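PDB 2YJG: lactate racemase from Thermoanaerobacterium thermosaccharolyticum, which catalyses the interconversion of D- and L-lactate with the help of a nickel pincer cofactor derived from nicotinic acid mononucleotide. Local coordinates for residues C195-N207 / R348-I362. Residues are numbered along the deposited sequence; the frame is centred on the assembly and turned at random.
Sequences CILANHCSEFIKN and RGRDETLPDQWEAQI
Q361 reaches the first turn of helix 202-206 with an extended side chain, and its NE2 donates to S202 O at 3.1 Å, almost straight and on a lone pair in the carbonyl plane. That oxygen also takes the helical bond from K206 N. Q361 OE1 accepts from water 1, which donates to H200 O as well and accepts from Q357 NE2. Glutamine suits both places: Q361 serves a carbonyl and a water, Q357 gives to water and accepts from L354 N. S202 OG, turned between its own N and carbonyl carbon (chi1 67°), is short enough to donate to R348 O at 2.8 Å, while S202 N gives its proton to water 2, which donates to G349 O and bonds T353 OG1. C201 SG caps the helix by accepting from F204 N. At the exposed end, E203 OE1 lies 2.8 Å from R350 NH1 but over the guanidinium face, a salt bridge of charge alone; R350 NE is buried without a partner. W358's broad indole carries the H200 ring obliquely over one face, planes 37° apart; L197 CD2 meets its edge and I205 CG1 its CB. An alanine in place of W358 would probably leave the H200 ring without this backing and freer to turn. Direct bonds and packing, supplemented by three waters, are consistent with residues 348-362 helping to hold H200, probably a ligand of the nickel absent from this apoprotein.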
loop_
_atom_site.group_PDB
_atom_site.type_symbol
_atom_site.label_atom_id
_atom_site.label_comp_id
_atom_site.label_asym_id
_atom_site.label_seq_id
_atom_site.Cartn_x
_atom_site.Cartn_y
_atom_site.Cartn_z
ATOM N N CYS A 195 9.183 6.106 -27.443
ATOM C CA CYS A 195 8.082 6.832 -28.010
ATOM C C CYS A 195 7.923 8.175 -27.321
ATOM O O CYS A 195 7.620 9.164 -27.963
ATOM C CB CYS A 195 6.783 6.041 -27.904
ATOM S SG CYS A 195 6.712 4.547 -28.965
ATOM N N ILE A 196 8.140 8.210 -26.013
ATOM C CA ILE A 196 7.996 9.448 -25.264
ATOM C C ILE A 196 9.020 10.457 -25.746
ATOM O O ILE A 196 8.705 11.596 -26.046
ATOM C CB ILE A 196 8.107 9.199 -23.744
ATOM C CG1 ILE A 196 6.925 8.308 -23.278
ATOM C CG2 ILE A 196 8.095 10.495 -23.020
ATOM C CD1 ILE A 196 6.977 7.805 -21.784
ATOM N N LEU A 197 10.268 10.046 -25.818
ATOM C CA LEU A 197 11.317 10.964 -26.239
ATOM C C LEU A 197 11.028 11.450 -27.658
ATOM O O LEU A 197 11.162 12.651 -27.941
ATOM C CB LEU A 197 12.678 10.247 -26.129
ATOM C CG LEU A 197 13.184 10.020 -24.738
ATOM C CD1 LEU A 197 14.448 9.154 -24.615
ATOM C CD2 LEU A 197 13.519 11.351 -24.032
ATOM N N ALA A 198 10.578 10.592 -28.550
ATOM C CA ALA A 198 10.292 10.982 -29.966
ATOM C C ALA A 198 9.190 12.034 -30.034
ATOM O O ALA A 198 9.218 12.922 -30.876
ATOM C CB ALA A 198 9.894 9.763 -30.840
ATOM N N ASN A 199 8.246 11.956 -29.095
ATOM C CA ASN A 199 7.134 12.880 -28.998
ATOM C C ASN A 199 7.618 14.274 -28.481
ATOM O O ASN A 199 6.853 15.249 -28.498
ATOM C CB ASN A 199 6.013 12.254 -28.160
ATOM C CG ASN A 199 4.706 13.031 -28.213
ATOM O OD1 ASN A 199 4.239 13.476 -27.161
ATOM N ND2 ASN A 199 4.138 13.224 -29.405
ATOM N N HIS A 200 8.886 14.394 -28.087
ATOM C CA HIS A 200 9.459 15.674 -27.666
ATOM C C HIS A 200 10.569 16.133 -28.654
ATOM O O HIS A 200 11.383 17.027 -28.314
ATOM C CB HIS A 200 10.051 15.560 -26.271
ATOM C CG HIS A 200 9.061 15.261 -25.197
ATOM N ND1 HIS A 200 8.649 16.205 -24.270
ATOM C CD2 HIS A 200 8.467 14.106 -24.838
ATOM C CE1 HIS A 200 7.830 15.641 -23.398
ATOM N NE2 HIS A 200 7.673 14.378 -23.737
ATOM N N CYS A 201 10.598 15.550 -29.849
ATOM C CA CYS A 201 11.670 15.825 -30.816
ATOM C C CYS A 201 11.786 17.291 -31.195
ATOM O O CYS A 201 10.800 18.032 -31.184
ATOM C CB CYS A 201 11.534 14.963 -32.091
ATOM S SG CYS A 201 10.261 15.361 -33.175
ATOM N N SER A 202 12.994 17.696 -31.558
ATOM C CA SER A 202 13.256 19.100 -31.915
ATOM C C SER A 202 12.345 19.645 -33.046
ATOM O O SER A 202 11.961 20.815 -33.015
ATOM C CB SER A 202 14.690 19.343 -32.294
ATOM O OG SER A 202 14.969 18.673 -33.504
ATOM N N GLU A 203 11.991 18.784 -34.000
ATOM C CA GLU A 203 11.115 19.178 -35.098
ATOM C C GLU A 203 9.730 19.551 -34.601
ATOM O O GLU A 203 9.109 20.529 -35.065
ATOM C CB GLU A 203 10.957 18.026 -36.092
ATOM C CG GLU A 203 10.285 18.469 -37.344
ATOM C CD GLU A 203 10.465 17.452 -38.476
ATOM O OE1 GLU A 203 11.206 16.451 -38.294
ATOM O OE2 GLU A 203 9.811 17.649 -39.515
ATOM N N PHE A 204 9.237 18.761 -33.658
ATOM C CA PHE A 204 7.920 19.012 -33.038
ATOM C C PHE A 204 7.983 20.280 -32.203
ATOM O O PHE A 204 7.146 21.188 -32.306
ATOM C CB PHE A 204 7.551 17.844 -32.158
ATOM C CG PHE A 204 6.886 16.685 -32.902
ATOM C CD1 PHE A 204 6.843 16.614 -34.279
ATOM C CD2 PHE A 204 6.331 15.647 -32.170
ATOM C CE1 PHE A 204 6.204 15.583 -34.920
ATOM C CE2 PHE A 204 5.651 14.641 -32.794
ATOM C CZ PHE A 204 5.588 14.598 -34.185
ATOM N N ILE A 205 9.021 20.378 -31.377
ATOM C CA ILE A 205 9.094 21.539 -30.456
ATOM C C ILE A 205 9.229 22.885 -31.221
ATOM O O ILE A 205 8.785 23.934 -30.768
ATOM C CB ILE A 205 10.193 21.321 -29.441
ATOM C CG1 ILE A 205 9.861 20.136 -28.532
ATOM C CG2 ILE A 205 10.459 22.591 -28.601
ATOM C CD1 ILE A 205 8.700 20.335 -27.526
ATOM N N LYS A 206 9.876 22.849 -32.362
ATOM C CA LYS A 206 10.054 24.032 -33.200
ATOM C C LYS A 206 8.808 24.466 -33.922
ATOM O O LYS A 206 8.708 25.621 -34.402
ATOM C CB LYS A 206 11.195 23.825 -34.221
ATOM C CG LYS A 206 11.387 24.950 -35.239
ATOM C CD LYS A 206 12.359 26.060 -34.827
ATOM C CE LYS A 206 12.980 26.793 -36.050
ATOM N NZ LYS A 206 14.016 27.863 -35.734
ATOM N N ASN A 207 7.815 23.590 -33.999
ATOM C CA ASN A 207 6.609 23.932 -34.743
ATOM C C ASN A 207 5.914 25.117 -34.087
ATOM O O ASN A 207 5.824 25.185 -32.884
ATOM C CB ASN A 207 5.702 22.711 -34.799
ATOM C CG ASN A 207 4.492 22.914 -35.661
ATOM O OD1 ASN A 207 3.549 23.604 -35.269
ATOM N ND2 ASN A 207 4.461 22.217 -36.848
ATOM N N ARG A 348 19.185 17.661 -34.114
ATOM C CA ARG A 348 18.836 16.341 -33.599
ATOM C C ARG A 348 17.573 15.819 -34.249
ATOM O O ARG A 348 16.535 16.483 -34.233
ATOM C CB ARG A 348 18.743 16.376 -32.041
ATOM C CG ARG A 348 20.001 16.888 -31.358
ATOM C CD ARG A 348 20.018 16.714 -29.889
ATOM N NE ARG A 348 20.137 15.285 -29.561
ATOM C CZ ARG A 348 21.259 14.589 -29.622
ATOM N NH1 ARG A 348 22.375 15.207 -29.905
ATOM N NH2 ARG A 348 21.247 13.269 -29.395
ATOM N N GLY A 349 17.655 14.626 -34.873
ATOM C CA GLY A 349 16.519 14.026 -35.518
ATOM C C GLY A 349 15.452 13.473 -34.578
ATOM O O GLY A 349 15.616 13.486 -33.311
ATOM N N ARG A 350 14.417 12.900 -35.192
ATOM C CA ARG A 350 13.230 12.453 -34.449
ATOM C C ARG A 350 13.563 11.331 -33.451
ATOM O O ARG A 350 12.974 11.291 -32.338
ATOM C CB ARG A 350 12.138 11.922 -35.383
ATOM C CG ARG A 350 11.473 12.959 -36.272
ATOM C CD ARG A 350 10.210 12.348 -36.886
ATOM N NE ARG A 350 9.122 13.306 -36.988
ATOM C CZ ARG A 350 8.932 14.122 -38.014
ATOM N NH1 ARG A 350 9.777 14.120 -39.043
ATOM N NH2 ARG A 350 7.895 14.955 -38.011
ATOM N N ASP A 351 14.556 10.485 -33.816
ATOM C CA ASP A 351 14.997 9.398 -32.940
ATOM C C ASP A 351 16.219 9.653 -32.109
ATOM O O ASP A 351 16.828 8.706 -31.586
ATOM C CB ASP A 351 15.244 8.126 -33.791
ATOM C CG ASP A 351 16.210 8.355 -34.983
ATOM O OD1 ASP A 351 16.486 9.551 -35.452
ATOM O OD2 ASP A 351 16.627 7.272 -35.514
ATOM N N GLU A 352 16.612 10.922 -31.974
ATOM C CA GLU A 352 17.812 11.297 -31.318
ATOM C C GLU A 352 17.520 12.223 -30.123
ATOM O O GLU A 352 18.389 12.925 -29.618
ATOM C CB GLU A 352 18.710 12.004 -32.315
ATOM C CG GLU A 352 19.091 11.062 -33.453
ATOM C CD GLU A 352 19.988 11.668 -34.512
ATOM O OE1 GLU A 352 20.037 12.923 -34.649
ATOM O OE2 GLU A 352 20.708 10.869 -35.164
ATOM N N THR A 353 16.266 12.251 -29.733
ATOM C CA THR A 353 15.857 13.166 -28.650
ATOM C C THR A 353 16.354 12.638 -27.307
ATOM O O THR A 353 16.104 11.527 -26.927
ATOM C CB THR A 353 14.330 13.305 -28.620
ATOM O OG1 THR A 353 13.824 13.588 -29.939
ATOM C CG2 THR A 353 13.962 14.401 -27.627
ATOM N N LEU A 354 17.065 13.459 -26.563
ATOM C CA LEU A 354 17.554 13.110 -25.241
ATOM C C LEU A 354 16.793 13.781 -24.114
ATOM O O LEU A 354 16.243 14.920 -24.257
ATOM C CB LEU A 354 19.019 13.473 -25.152
ATOM C CG LEU A 354 19.913 12.648 -26.102
ATOM C CD1 LEU A 354 21.257 13.242 -26.202
ATOM C CD2 LEU A 354 19.949 11.193 -25.578
ATOM N N PRO A 355 16.773 13.132 -22.957
ATOM C CA PRO A 355 16.059 13.758 -21.825
ATOM C C PRO A 355 16.534 15.203 -21.572
ATOM O O PRO A 355 17.706 15.522 -21.713
ATOM C CB PRO A 355 16.409 12.821 -20.629
ATOM C CG PRO A 355 16.567 11.429 -21.374
ATOM C CD PRO A 355 17.409 11.850 -22.544
ATOM N N ASP A 356 15.566 16.069 -21.287
ATOM C CA ASP A 356 15.737 17.493 -20.992
ATOM C C ASP A 356 15.871 18.393 -22.258
ATOM O O ASP A 356 15.765 19.619 -22.126
ATOM C CB ASP A 356 16.970 17.781 -20.106
ATOM C CG ASP A 356 16.865 17.275 -18.660
ATOM O OD1 ASP A 356 15.852 16.598 -18.248
ATOM O OD2 ASP A 356 17.860 17.585 -17.916
ATOM N N GLN A 357 16.102 17.825 -23.448
ATOM C CA GLN A 357 16.521 18.660 -24.565
ATOM C C GLN A 357 15.434 19.688 -24.952
ATOM O O GLN A 357 15.741 20.817 -25.335
ATOM C CB GLN A 357 16.966 17.801 -25.762
ATOM C CG GLN A 357 15.934 17.312 -26.672
ATOM C CD GLN A 357 16.529 16.809 -28.023
ATOM O OE1 GLN A 357 17.546 16.074 -28.036
ATOM N NE2 GLN A 357 15.869 17.159 -29.133
ATOM N N TRP A 358 14.179 19.278 -24.855
ATOM C CA TRP A 358 13.072 20.110 -25.291
ATOM C C TRP A 358 12.930 21.381 -24.401
ATOM O O TRP A 358 12.501 22.441 -24.853
ATOM C CB TRP A 358 11.801 19.282 -25.325
ATOM C CG TRP A 358 11.470 18.570 -24.056
ATOM C CD1 TRP A 358 10.724 19.034 -23.033
ATOM C CD2 TRP A 358 11.900 17.261 -23.686
ATOM N NE1 TRP A 358 10.646 18.099 -22.024
ATOM C CE2 TRP A 358 11.371 16.994 -22.413
ATOM C CE3 TRP A 358 12.700 16.310 -24.293
ATOM C CZ2 TRP A 358 11.607 15.783 -21.734
ATOM C CZ3 TRP A 358 12.879 15.107 -23.673
ATOM C CH2 TRP A 358 12.333 14.837 -22.403
ATOM N N GLU A 359 13.226 21.210 -23.116
ATOM C CA GLU A 359 13.144 22.311 -22.123
ATOM C C GLU A 359 14.237 23.291 -22.451
ATOM O O GLU A 359 14.056 24.542 -22.375
ATOM C CB GLU A 359 13.344 21.762 -20.699
ATOM C CG GLU A 359 12.666 22.492 -19.545
ATOM C CD GLU A 359 11.161 22.358 -19.531
ATOM O OE1 GLU A 359 10.624 21.626 -20.407
ATOM O OE2 GLU A 359 10.474 22.959 -18.621
ATOM N N ALA A 360 15.441 22.791 -22.785
ATOM C CA ALA A 360 16.514 23.670 -23.228
ATOM C C ALA A 360 16.193 24.394 -24.551
ATOM O O ALA A 360 16.553 25.570 -24.745
ATOM C CB ALA A 360 17.931 22.927 -23.356
ATOM N N GLN A 361 15.549 23.677 -25.471
ATOM C CA GLN A 361 15.229 24.228 -26.760
ATOM C C GLN A 361 14.281 25.420 -26.564
ATOM O O GLN A 361 14.455 26.520 -27.138
ATOM C CB GLN A 361 14.554 23.139 -27.595
ATOM C CG GLN A 361 14.300 23.581 -29.032
ATOM C CD GLN A 361 13.663 22.510 -29.897
ATOM O OE1 GLN A 361 13.621 21.328 -29.525
ATOM N NE2 GLN A 361 13.173 22.921 -31.071
ATOM N N ILE A 362 13.229 25.190 -25.796
ATOM C CA ILE A 362 12.306 26.298 -25.488
ATOM C C ILE A 362 12.932 27.456 -24.808
ATOM O O ILE A 362 12.658 28.608 -25.218
ATOM C CB ILE A 362 11.078 25.786 -24.714
ATOM C CG1 ILE A 362 10.394 24.804 -25.624
ATOM C CG2 ILE A 362 10.083 27.049 -24.184
ATOM C CD1 ILE A 362 9.337 23.884 -24.966
HETATM O O HOH W 1 13.541 18.695 -28.480
HETATM O O HOH W 2 14.991 15.507 -31.405
HETATM O O HOH W 3 13.515 16.265 -34.666
#